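Local coordinates for 402AA LONG hypothetical molybdopterin biosynthesis MOEA protein (Pyrococcus horikoshii, PDB 1UZ5) that probably inserts molybdenum into molybdopterin, turning adenylyl-molybdopterin and molybdate into Mo-molybdopterin and AMP in molybdenum cofactor biosynthesis, at residues A[21-26]-A[176-181]; A[156-161]-A[323-328]; A[182-187]-A[244-249]. All blocks are in the same frame, centred on the assembly; numbering follows the deposited sequence.

Contact 1: residues A[21-26]-A[176-181]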
loop_
_atom_site.group_PDB
_atom_site.type_symbol
_atom_site.label_atom_id
_atom_site.label_comp_id
_atom_site.label_asym_id
_atom_site.label_seq_id
_atom_site.Cartn_x
_atom_site.Cartn_y
_atom_site.Cartn_z
ATOM N N ILE A 21 14.197 8.992 -6.946
ATOM C CA ILE A 21 14.698 8.594 -5.643
ATOM C C ILE A 21 14.820 7.077 -5.659
ATOM O O ILE A 21 13.911 6.380 -6.107
ATOM C CB ILE A 21 13.725 8.985 -4.506
ATOM C CG1 ILE A 21 13.471 10.496 -4.516
ATOM C CG2 ILE A 21 14.295 8.544 -3.164
ATOM C CD1 ILE A 21 14.701 11.330 -4.250
ATOM N N SER A 22 15.952 6.573 -5.189
ATOM C CA SER A 22 16.170 5.133 -5.118
ATOM C C SER A 22 16.587 4.849 -3.690
ATOM O O SER A 22 17.768 4.891 -3.355
ATOM C CB SER A 22 17.264 4.695 -6.095
ATOM O OG SER A 22 16.800 4.777 -7.432
ATOM N N PRO A 23 15.606 4.565 -2.820
ATOM C CA PRO A 23 15.854 4.277 -1.407
ATOM C C PRO A 23 16.615 2.973 -1.185
ATOM O O PRO A 23 17.207 2.761 -0.128
ATOM C CB PRO A 23 14.448 4.238 -0.822
ATOM C CG PRO A 23 13.661 3.618 -1.936
ATOM C CD PRO A 23 14.184 4.356 -3.156
ATOM N N GLY A 24 16.600 2.103 -2.188
ATOM C CA GLY A 24 17.289 0.836 -2.054
ATOM C C GLY A 24 16.349 -0.237 -1.544
ATOM O O GLY A 24 15.220 0.054 -1.130
ATOM N N ILE A 25 16.824 -1.480 -1.563
ATOM C CA ILE A 25 16.036 -2.622 -1.125
ATOM C C ILE A 25 16.680 -3.332 0.057
ATOM O O ILE A 25 17.902 -3.348 0.190
ATOM C CB ILE A 25 15.877 -3.633 -2.278
ATOM C CG1 ILE A 25 15.178 -2.955 -3.460
ATOM C CG2 ILE A 25 15.094 -4.850 -1.810
ATOM C CD1 ILE A 25 15.074 -3.821 -4.695
ATOM N N GLU A 26 15.851 -3.907 0.922
ATOM C CA GLU A 26 16.356 -4.643 2.072
ATOM C C GLU A 26 15.455 -5.845 2.334
ATOM O O GLU A 26 14.285 -5.861 1.939
ATOM C CB GLU A 26 16.393 -3.757 3.322
ATOM C CG GLU A 26 15.032 -3.478 3.930
ATOM C CD GLU A 26 15.118 -2.785 5.280
ATOM O OE1 GLU A 26 15.773 -3.328 6.193
ATOM O OE2 GLU A 26 14.525 -1.697 5.430
ATOM N N LYS A 176 11.709 -9.085 0.321
ATOM C CA LYS A 176 12.422 -7.904 -0.145
ATOM C C LYS A 176 11.491 -6.709 -0.206
ATOM O O LYS A 176 10.524 -6.695 -0.966
ATOM C CB LYS A 176 13.019 -8.153 -1.530
ATOM C CG LYS A 176 14.206 -9.113 -1.517
ATOM C CD LYS A 176 14.798 -9.268 -2.908
ATOM C CE LYS A 176 16.041 -10.142 -2.874
ATOM N NZ LYS A 176 16.661 -10.268 -4.217
ATOM N N VAL A 177 11.782 -5.702 0.604
ATOM C CA VAL A 177 10.948 -4.513 0.626
ATOM C C VAL A 177 11.789 -3.264 0.384
ATOM O O VAL A 177 13.009 -3.275 0.562
ATOM C CB VAL A 177 10.212 -4.386 1.977
ATOM C CG1 VAL A 177 9.283 -5.579 2.179
ATOM C CG2 VAL A 177 11.218 -4.304 3.111
ATOM N N PHE A 178 11.134 -2.195 -0.048
ATOM C CA PHE A 178 11.836 -0.943 -0.294
ATOM C C PHE A 178 12.240 -0.342 1.038
ATOM O O PHE A 178 11.483 -0.411 2.013
ATOM C CB PHE A 178 10.930 0.059 -1.013
ATOM C CG PHE A 178 10.747 -0.210 -2.474
ATOM C CD1 PHE A 178 11.824 -0.130 -3.349
ATOM C CD2 PHE A 178 9.484 -0.488 -2.988
ATOM C CE1 PHE A 178 11.645 -0.318 -4.713
ATOM C CE2 PHE A 178 9.293 -0.679 -4.353
ATOM C CZ PHE A 178 10.377 -0.591 -5.217
ATOM N N ARG A 179 13.441 0.221 1.099
ATOM C CA ARG A 179 13.869 0.893 2.316
ATOM C C ARG A 179 12.995 2.144 2.309
ATOM O O ARG A 179 12.523 2.565 1.253
ATOM C CB ARG A 179 15.349 1.270 2.245
ATOM C CG ARG A 179 16.288 0.085 2.382
ATOM C CD ARG A 179 17.740 0.512 2.248
ATOM N NE ARG A 179 18.646 -0.628 2.334
ATOM C CZ ARG A 179 18.894 -1.303 3.452
ATOM N NH1 ARG A 179 18.305 -0.952 4.588
ATOM N NH2 ARG A 179 19.732 -2.331 3.434
ATOM N N LYS A 180 12.754 2.730 3.471
ATOM C CA LYS A 180 11.896 3.908 3.517
ATOM C C LYS A 180 12.621 5.166 3.059
ATOM O O LYS A 180 13.671 5.512 3.591
ATOM C CB LYS A 180 11.350 4.102 4.934
ATOM C CG LYS A 180 10.456 2.960 5.396
ATOM C CD LYS A 180 9.992 3.151 6.826
ATOM C CE LYS A 180 9.047 2.036 7.247
ATOM N NZ LYS A 180 8.599 2.205 8.655
ATOM N N PRO A 181 12.077 5.847 2.042
ATOM C CA PRO A 181 12.685 7.079 1.525
ATOM C C PRO A 181 12.690 8.093 2.671
ATOM O O PRO A 181 11.648 8.354 3.274
ATOM C CB PRO A 181 11.727 7.499 0.412
ATOM C CG PRO A 181 11.066 6.217 0.008
ATOM C CD PRO A 181 10.831 5.545 1.325
HETATM O O HOH W 1 13.966 1.709 5.593
#
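With its CG lodged between the backbone N and the carbonyl carbon (chi1 74°), Glu26 directs its carboxylate past NH1 of Arg179, out of the guanidinium plane. Arg179 meets it with CG anti to its own carbonyl carbon and a chain extended as far as NE, long enough to span the strand end opposite. Glu26 CB, placed by the backbone, lies over one face of the Arg179 guanidinium, 3.4 Å from its plane and over its centre, and the two side chains cross at about a right angle. The ion pair is loose: Glu26 OE1 lies 3.8 Å from Arg179 NH1, so charge rather than an aimed N-H holds it. Arg36 is the stronger partner, in a salt bridge to Glu26 OE2.

The backbones form a short antiparallel pairing. Glu26 and Val177 are a hydrogen-bonded pair, Glu26 N reaching Val177 O at 2.9 Å and Val177 N reaching Glu26 O at 2.8 Å; their side chains share one face of the sheet, where the Glu26 methylene lies near a Val177 methyl. Beyond the non-hydrogen-bonded pair of Ile25 and Phe178, Arg179 N gives a straight bond (2.9 Å, 178°) to Gly24 O. Gly24 has a positive phi (93°), which glycine takes readily because no CB presses on the preceding carbonyl. Rigid Pro23 lays its ring beside that of Pro181, CB to CG 4.0 Å, before the chain enters strand 25-29.

This two-stranded antiparallel sheet of strands 25-29 and 174-178 lies near the surface. Val177 packs on Val28, Phe178 on Lys155, and Ile21 reaches Leu318 and Ala322 of helix 304-322.

Contact 2: residues A[156-161]-A[323-328]. With SO4 (sulfate ion), chain C.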
loop_
_atom_site.group_PDB
_atom_site.type_symbol
_atom_site.label_atom_id
_atom_site.label_comp_id
_atom_site.label_asym_id
_atom_site.label_seq_id
_atom_site.Cartn_x
_atom_site.Cartn_y
_atom_site.Cartn_z
ATOM N N GLY A 156 5.495 -2.903 -5.281
ATOM C CA GLY A 156 4.775 -1.709 -4.873
ATOM C C GLY A 156 3.544 -1.979 -4.029
ATOM O O GLY A 156 2.854 -1.049 -3.608
ATOM N N GLU A 157 3.262 -3.248 -3.767
ATOM C CA GLU A 157 2.097 -3.591 -2.967
ATOM C C GLU A 157 2.424 -3.501 -1.486
ATOM O O GLU A 157 3.514 -3.889 -1.065
ATOM C CB GLU A 157 1.627 -5.010 -3.289
ATOM C CG GLU A 157 0.279 -5.361 -2.688
ATOM C CD GLU A 157 -0.153 -6.783 -3.019
ATOM O OE1 GLU A 157 0.237 -7.286 -4.093
ATOM O OE2 GLU A 157 -0.893 -7.391 -2.216
ATOM N N ARG A 158 1.486 -2.981 -0.698
ATOM C CA ARG A 158 1.685 -2.884 0.743
ATOM C C ARG A 158 1.360 -4.246 1.344
ATOM O O ARG A 158 0.387 -4.879 0.943
ATOM C CB ARG A 158 0.755 -1.834 1.353
ATOM C CG ARG A 158 0.950 -1.652 2.859
ATOM C CD ARG A 158 -0.034 -0.637 3.437
ATOM N NE ARG A 158 0.160 0.714 2.906
ATOM C CZ ARG A 158 1.165 1.521 3.239
ATOM N NH1 ARG A 158 2.086 1.123 4.109
ATOM N NH2 ARG A 158 1.247 2.732 2.702
ATOM N N LEU A 159 2.158 -4.695 2.307
ATOM C CA LEU A 159 1.910 -5.991 2.927
ATOM C C LEU A 159 0.969 -5.902 4.124
ATOM O O LEU A 159 1.376 -5.503 5.216
ATOM C CB LEU A 159 3.230 -6.635 3.361
ATOM C CG LEU A 159 4.310 -6.772 2.281
ATOM C CD1 LEU A 159 5.589 -7.305 2.908
ATOM C CD2 LEU A 159 3.830 -7.698 1.175
ATOM N N GLY A 160 -0.293 -6.260 3.899
ATOM C CA GLY A 160 -1.285 -6.266 4.961
ATOM C C GLY A 160 -1.258 -7.652 5.593
ATOM O O GLY A 160 -0.474 -8.497 5.150
ATOM N N PHE A 161 -2.103 -7.915 6.588
ATOM C CA PHE A 161 -2.076 -9.223 7.241
ATOM C C PHE A 161 -2.372 -10.381 6.292
ATOM O O PHE A 161 -1.912 -11.498 6.517
ATOM C CB PHE A 161 -3.018 -9.275 8.462
ATOM C CG PHE A 161 -4.479 -9.407 8.120
ATOM C CD1 PHE A 161 -5.242 -8.293 7.805
ATOM C CD2 PHE A 161 -5.092 -10.658 8.124
ATOM C CE1 PHE A 161 -6.599 -8.421 7.497
ATOM C CE2 PHE A 161 -6.443 -10.796 7.818
ATOM C CZ PHE A 161 -7.200 -9.674 7.504
ATOM N N LEU A 323 8.466 4.161 -4.261
ATOM C CA LEU A 323 7.980 2.936 -3.632
ATOM C C LEU A 323 7.276 2.025 -4.631
ATOM O O LEU A 323 6.526 1.131 -4.240
ATOM C CB LEU A 323 7.024 3.289 -2.487
ATOM C CG LEU A 323 7.643 4.049 -1.315
ATOM C CD1 LEU A 323 6.546 4.574 -0.412
ATOM C CD2 LEU A 323 8.588 3.143 -0.551
ATOM N N GLY A 324 7.517 2.263 -5.920
ATOM C CA GLY A 324 6.899 1.459 -6.957
ATOM C C GLY A 324 5.392 1.606 -6.989
ATOM O O GLY A 324 4.689 0.769 -7.552
ATOM N N ARG A 325 4.896 2.677 -6.384
ATOM C CA ARG A 325 3.462 2.945 -6.327
ATOM C C ARG A 325 3.128 4.033 -7.337
ATOM O O ARG A 325 2.038 4.602 -7.313
ATOM C CB ARG A 325 3.078 3.433 -4.933
ATOM C CG ARG A 325 3.838 2.763 -3.810
ATOM C CD ARG A 325 2.993 1.731 -3.114
ATOM N NE ARG A 325 1.910 2.333 -2.343
ATOM C CZ ARG A 325 0.878 1.646 -1.870
ATOM N NH1 ARG A 325 0.801 0.340 -2.100
ATOM N NH2 ARG A 325 -0.072 2.254 -1.172
ATOM N N GLU A 326 4.089 4.324 -8.209
ATOM C CA GLU A 326 3.934 5.345 -9.239
ATOM C C GLU A 326 2.550 5.328 -9.876
ATOM O O GLU A 326 2.302 4.607 -10.842
ATOM C CB GLU A 326 5.025 5.166 -10.300
ATOM C CG GLU A 326 5.574 3.749 -10.394
ATOM C CD GLU A 326 6.991 3.708 -10.941
ATOM O OE1 GLU A 326 7.206 4.162 -12.085
ATOM O OE2 GLU A 326 7.893 3.221 -10.223
ATOM N N GLY A 327 1.654 6.142 -9.324
ATOM C CA GLY A 327 0.294 6.212 -9.824
ATOM C C GLY A 327 -0.644 5.524 -8.851
ATOM O O GLY A 327 -1.277 4.522 -9.186
ATOM N N LYS A 328 -0.728 6.066 -7.640
ATOM C CA LYS A 328 -1.578 5.498 -6.598
ATOM C C LYS A 328 -2.346 6.614 -5.890
ATOM O O LYS A 328 -2.481 6.603 -4.665
ATOM C CB LYS A 328 -0.712 4.749 -5.579
ATOM C CG LYS A 328 -1.353 3.509 -4.972
ATOM C CD LYS A 328 -1.353 2.355 -5.965
ATOM C CE LYS A 328 -1.841 1.065 -5.322
ATOM N NZ LYS A 328 -1.774 -0.090 -6.262
HETATM S S SO4 C . -2.112 -1.664 -2.144
HETATM O O1 SO4 C . -2.111 -1.751 -3.768
HETATM O O2 SO4 C . -0.784 -2.082 -1.749
HETATM O O3 SO4 C . -2.401 -0.450 -1.754
HETATM O O4 SO4 C . -3.061 -2.681 -1.768
HETATM O O HOH W 2 -1.828 1.117 1.032
#
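Arg325 NH1 and the backbone N of Arg158 converge on one oxygen of a sulfate ion, probably taken from the crystallisation liquor. Among the hydrogen bonds to the sulfate, Arg158 N gives the straighter one to O2 (2.7 Å, 179°), while Arg325 NH1 approaches the same oxygen at 2.9 Å and 142°, at the edge of its guanidinium and in its plane. A weak bond from Arg325 NH1 to sulfate O3 adds to this, and Lys328 NZ grips O1 at 3.0 Å. Two cationic side chains and an amide thus hold the anion; arginine suits the site because its flat head can serve several oxygens. The Arg325 chain bends at chi2 and chi3, which curls the guanidinium back toward 156-158. Lys328 is poorly ordered, so its part is less certain. Directly between the segments, Arg325 NH1 also gives a straight bond to Gly156 O at 2.9 Å, although the position of that oxygen is less sure.

The segment that carries these cations starts at a helix end. Gly324 is the C-prime residue of a Schellman motif that closes helix 304-322, with Arg325 N bonded to Leu320 O and Gly324 N to Arg321 O; its positive phi is easy for glycine. In the other segment, Gly160 is the N-cap of helix 161-169.

Water-mediated contact links the two arginines. Water 2 accepts from Arg158 NE at 2.8 Å and from Arg325 NH2 at 3.0 Å, and donates to sulfate O3. The guanidinium planes stand 73° apart, and the NH2 atoms remain 4.1 Å from each other near the shared anion.

Backbone packing completes the contact. Gly156 CA makes a CA-H...O contact of 3.4 Å with Leu323 O. Leu323 packs on Phe178 of strand 174-178, and Arg158 and Arg325 both touch Ile37.

Contact 3: residues A[182-187]-A[244-249]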
loop_
_atom_site.group_PDB
_atom_site.type_symbol
_atom_site.label_atom_id
_atom_site.label_comp_id
_atom_site.label_asym_id
_atom_site.label_seq_id
_atom_site.Cartn_x
_atom_site.Cartn_y
_atom_site.Cartn_z
ATOM N N LYS A 182 13.855 8.648 2.982
ATOM C CA LYS A 182 13.950 9.613 4.065
ATOM C C LYS A 182 13.630 11.023 3.596
ATOM O O LYS A 182 14.191 11.504 2.613
ATOM C CB LYS A 182 15.347 9.592 4.676
ATOM C CG LYS A 182 15.709 8.299 5.370
ATOM C CD LYS A 182 17.110 8.393 5.952
ATOM C CE LYS A 182 17.477 7.131 6.719
ATOM N NZ LYS A 182 18.854 7.213 7.276
ATOM N N VAL A 183 12.715 11.679 4.296
ATOM C CA VAL A 183 12.342 13.050 3.955
ATOM C C VAL A 183 12.613 13.958 5.151
ATOM O O VAL A 183 11.984 13.815 6.199
ATOM C CB VAL A 183 10.857 13.152 3.587
ATOM C CG1 VAL A 183 10.511 14.595 3.215
ATOM C CG2 VAL A 183 10.544 12.213 2.430
ATOM N N ALA A 184 13.572 14.869 4.998
ATOM C CA ALA A 184 13.919 15.810 6.060
ATOM C C ALA A 184 12.925 16.966 5.966
ATOM O O ALA A 184 12.788 17.594 4.910
ATOM C CB ALA A 184 15.345 16.318 5.870
ATOM N N VAL A 185 12.235 17.237 7.071
ATOM C CA VAL A 185 11.227 18.290 7.110
ATOM C C VAL A 185 11.627 19.475 7.977
ATOM O O VAL A 185 12.108 19.302 9.097
ATOM C CB VAL A 185 9.887 17.741 7.631
ATOM C CG1 VAL A 185 8.857 18.869 7.712
ATOM C CG2 VAL A 185 9.398 16.619 6.716
ATOM N N ILE A 186 11.412 20.675 7.440
ATOM C CA ILE A 186 11.735 21.919 8.133
ATOM C C ILE A 186 10.538 22.879 8.166
ATOM O O ILE A 186 9.813 23.004 7.182
ATOM C CB ILE A 186 12.907 22.653 7.429
ATOM C CG1 ILE A 186 14.193 21.836 7.564
ATOM C CG2 ILE A 186 13.086 24.059 8.020
ATOM C CD1 ILE A 186 15.315 22.302 6.638
ATOM N N SER A 187 10.334 23.538 9.306
ATOM C CA SER A 187 9.264 24.535 9.443
ATOM C C SER A 187 9.947 25.900 9.581
ATOM O O SER A 187 10.856 26.060 10.396
ATOM C CB SER A 187 8.405 24.260 10.682
ATOM O OG SER A 187 7.576 23.125 10.484
ATOM N N VAL A 244 19.709 18.240 4.090
ATOM C CA VAL A 244 20.246 17.642 2.873
ATOM C C VAL A 244 21.123 16.427 3.168
ATOM O O VAL A 244 21.200 15.500 2.363
ATOM C CB VAL A 244 21.076 18.675 2.068
ATOM C CG1 VAL A 244 21.800 17.993 0.920
ATOM C CG2 VAL A 244 20.163 19.763 1.528
ATOM N N ASN A 245 21.781 16.432 4.321
ATOM C CA ASN A 245 22.647 15.327 4.701
ATOM C C ASN A 245 21.922 14.120 5.276
ATOM O O ASN A 245 22.387 12.992 5.124
ATOM C CB ASN A 245 23.701 15.800 5.701
ATOM C CG ASN A 245 25.017 16.156 5.034
ATOM O OD1 ASN A 245 25.074 17.028 4.165
ATOM N ND2 ASN A 245 26.084 15.476 5.436
ATOM N N VAL A 246 20.787 14.346 5.933
ATOM C CA VAL A 246 20.049 13.240 6.535
ATOM C C VAL A 246 18.959 12.645 5.656
ATOM O O VAL A 246 18.586 11.488 5.835
ATOM C CB VAL A 246 19.406 13.654 7.877
ATOM C CG1 VAL A 246 20.477 14.138 8.836
ATOM C CG2 VAL A 246 18.364 14.728 7.648
ATOM N N GLY A 247 18.450 13.416 4.702
ATOM C CA GLY A 247 17.390 12.889 3.862
ATOM C C GLY A 247 17.698 12.689 2.391
ATOM O O GLY A 247 18.748 13.092 1.897
ATOM N N ASP A 248 16.764 12.043 1.698
ATOM C CA ASP A 248 16.875 11.794 0.267
ATOM C C ASP A 248 16.105 12.931 -0.387
ATOM O O ASP A 248 16.284 13.245 -1.563
ATOM C CB ASP A 248 16.212 10.465 -0.101
ATOM C CG ASP A 248 16.793 9.293 0.664
ATOM O OD1 ASP A 248 18.029 9.113 0.628
ATOM O OD2 ASP A 248 16.009 8.553 1.298
ATOM N N VAL A 249 15.231 13.537 0.410
ATOM C CA VAL A 249 14.395 14.641 -0.033
ATOM C C VAL A 249 14.221 15.609 1.129
ATOM O O VAL A 249 14.164 15.194 2.281
ATOM C CB VAL A 249 13.001 14.135 -0.466
ATOM C CG1 VAL A 249 12.077 15.316 -0.753
ATOM C CG2 VAL A 249 13.130 13.249 -1.695
#
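Lys182 O collects two backbone N-H groups, from Asp248 and Val249, where strand 182-188 begins beside the end of helix 233-246. In the probable molybdopterin-binding domain, strand 222-229, helix 233-246 and strand 249-253 form a beta-alpha-beta crossover, and strand 182-188 lies between its two parallel strands. Gly247 leaves helical angles, and strand 249-253 then starts alongside 182-188, pairing Val183 with Val249 in parallel.

Lys182 O receives Asp248 N at 2.8 Å, the donor tilted 33° from the carbonyl plane, and Val249 N at 3.2 Å, nearly in line with the C=O. The longer bond is also the more bent one, as might be expected when neighbouring amides share an acceptor. Two residues along, Ala184 N bonds to Val249 O at 2.8 Å, while Val183 CA adds a CA-H...O contact to that same oxygen. The N-H of Lys182, at the start of the strand, is taken up by a side chain: Asp248 OD2 accepts it at 2.7 Å, on the anti side of the carboxylate. Asp248 CG lies anti to its own carbonyl carbon (chi1 -57°), and aspartate is short enough to turn this oxygen back to the strand. Lys295 NZ of a neighbouring strand bonds to Val244 O and Gly247 O.

The residue types follow. Gly247 lies so near the strand that a CB would strike Ala184 N. Small Ala184 fits beside the helix end, its CB 3.8 Å from Val246 CG2, and it also packs on Ala243. The branched chains of Val183 and Val249 lie on the same face of the sheet, Val183 touching Ile216 of helix 208-219. Lys182 sends its extended chain outward past the end of the helix, its aliphatic CD resting 3.4 Å from Val246 O.

Contacts 1 and 3 follow each other in the chain: the second segment of contact 1 runs from strand 174-178 to Pro181, and the chain passes straight on into strand 182-188 of contact 3. Their centres lie about 16 Å apart, and Ile21 CD1 packs 3.6 Å from Val249 CG2. Contact 2 sits about 12 Å, centre to centre, from contact 1, joined where Phe178 CE2 lies 3.3 Å from Leu323 O and Pro181 CD 3.8 Å from Leu323 CD2. Contacts 2 and 3 do not touch, their nearest atoms being about 8 Å apart. The sulfate belongs to contact 2, whereas contact 3 lies within the probable molybdopterin-binding domain; contact 1 touches both.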